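Local coordinates for glycoprotein E (Human herpesvirus 1, PDB 2GIY) that is required, as a heterodimer with gI, for spread of the virus between epithelial cells, and with gI binds the Fc part of host IgG, at residues A125-A128 with A129-N132. Numbering follows the deposited sequence.
Sequences AWQA and ASVN
Gln127 lays its side chain over Ser130 and alongside that of Asn132. With CG anti to the backbone N (chi1 -179°) and the chain extended beyond it, the aliphatic part runs past the serine, CG standing 3.6 Å from Ser130 CB, and NE2 makes the nearest approach to Asn132, at its CB. The two side chains run side by side in the same direction, their amide planes 42° apart, and a water spans Gln127 OE1 and Asn132 ND2: it donates to OE1 at 2.8 Å and to Ser130 OG at 2.7 Å, and accepts from ND2 at 3.0 Å. Ser130 OG also takes the backbone N-H of Asn132, 3.0 Å from OG to N, which makes an ST turn. Besides these two donors, the same oxygen is hydrogen-bonded to Glu182 of the second subunit, while Asn132 OD1 accepts from Thr31 OG1 and Val33 N, just after strand 29-30. This six-residue loop links strands 124-126 and 133-135 of the small antiparallel sheet in the Ig V-like, C-terminal domain of the gE ectodomain, within the Fc-binding region. The reversal is closed by Gln127 N donating to Asn132 O at 3.2 Å; the bond is fairly straight, 163° at the hydrogen, though the donor is tilted somewhat from the carbonyl plane. On Trp126, the six-membered ring brings its edge to the backbone of the return leg: CZ3 meets Val131 O at 3.2 Å near the ring plane, and CE3 lies 3.3 Å from Ser130 O, which approaches obliquely. Both carbonyl oxygens also accept hydrogen bonds, Val131 O from Trp51 NE1 and Ser130 O from Arg98 NE, and Arg98 makes a cation-pi contact with the indole, whose NE1 bonds His117 O.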
loop_
_atom_site.group_PDB
_atom_site.type_symbol
_atom_site.label_atom_id
_atom_site.label_comp_id
_atom_site.label_asym_id
_atom_site.label_seq_id
_atom_site.Cartn_x
_atom_site.Cartn_y
_atom_site.Cartn_z
ATOM N N ALA A 125 1.398 24.601 -7.849
ATOM C CA ALA A 125 0.713 25.143 -6.682
ATOM C C ALA A 125 0.077 24.048 -5.842
ATOM O O ALA A 125 -0.292 22.987 -6.355
ATOM C CB ALA A 125 -0.354 26.147 -7.113
ATOM N N TRP A 126 -0.027 24.323 -4.544
ATOM C CA TRP A 126 -0.641 23.416 -3.584
ATOM C C TRP A 126 -2.141 23.515 -3.797
ATOM O O TRP A 126 -2.716 24.608 -3.703
ATOM C CB TRP A 126 -0.355 23.870 -2.147
ATOM C CG TRP A 126 0.779 23.197 -1.429
ATOM C CD1 TRP A 126 1.825 23.814 -0.810
ATOM C CD2 TRP A 126 0.940 21.793 -1.179
ATOM N NE1 TRP A 126 2.625 22.888 -0.184
ATOM C CE2 TRP A 126 2.104 21.640 -0.393
ATOM C CE3 TRP A 126 0.211 20.652 -1.536
ATOM C CZ2 TRP A 126 2.560 20.390 0.040
ATOM C CZ3 TRP A 126 0.663 19.409 -1.105
ATOM C CH2 TRP A 126 1.827 19.290 -0.323
ATOM N N GLN A 127 -2.784 22.392 -4.084
ATOM C CA GLN A 127 -4.226 22.417 -4.243
ATOM C C GLN A 127 -4.728 22.849 -2.865
ATOM O O GLN A 127 -4.454 22.177 -1.869
ATOM C CB GLN A 127 -4.744 21.023 -4.601
ATOM C CG GLN A 127 -6.251 20.968 -4.810
ATOM C CD GLN A 127 -6.703 19.666 -5.436
ATOM O OE1 GLN A 127 -7.584 18.949 -4.748
ATOM N NE2 GLN A 127 -6.268 19.310 -6.532
ATOM N N ALA A 128 -5.432 23.977 -2.805
ATOM C CA ALA A 128 -5.944 24.508 -1.539
ATOM C C ALA A 128 -6.460 23.412 -0.612
ATOM O O ALA A 128 -7.268 22.576 -1.018
ATOM C CB ALA A 128 -7.054 25.533 -1.808
ATOM N N ALA A 129 -5.986 23.433 0.631
ATOM C CA ALA A 129 -6.375 22.460 1.642
ATOM C C ALA A 129 -6.273 21.027 1.119
ATOM O O ALA A 129 -7.131 20.193 1.405
ATOM C CB ALA A 129 -7.797 22.744 2.112
ATOM N N SER A 130 -5.212 20.740 0.370
ATOM C CA SER A 130 -5.030 19.410 -0.201
ATOM C C SER A 130 -3.563 19.000 -0.276
ATOM O O SER A 130 -2.675 19.848 -0.254
ATOM C CB SER A 130 -5.636 19.372 -1.607
ATOM O OG SER A 130 -5.336 18.158 -2.272
ATOM N N VAL A 131 -3.317 17.696 -0.368
ATOM C CA VAL A 131 -1.952 17.193 -0.475
ATOM C C VAL A 131 -1.598 16.990 -1.941
ATOM O O VAL A 131 -0.464 16.638 -2.275
ATOM C CB VAL A 131 -1.768 15.849 0.276
ATOM C CG1 VAL A 131 -1.910 16.069 1.769
ATOM C CG2 VAL A 131 -2.782 14.832 -0.206
ATOM N N ASN A 132 -2.569 17.214 -2.821
ATOM C CA ASN A 132 -2.325 17.054 -4.248
ATOM C C ASN A 132 -1.643 18.263 -4.861
ATOM O O ASN A 132 -1.770 19.384 -4.371
ATOM C CB ASN A 132 -3.632 16.781 -4.991
ATOM C CG ASN A 132 -4.123 15.370 -4.788
ATOM O OD1 ASN A 132 -3.433 14.409 -5.131
ATOM N ND2 ASN A 132 -5.318 15.233 -4.229
HETATM O O HOH W 1 -7.602 16.804 -3.008
#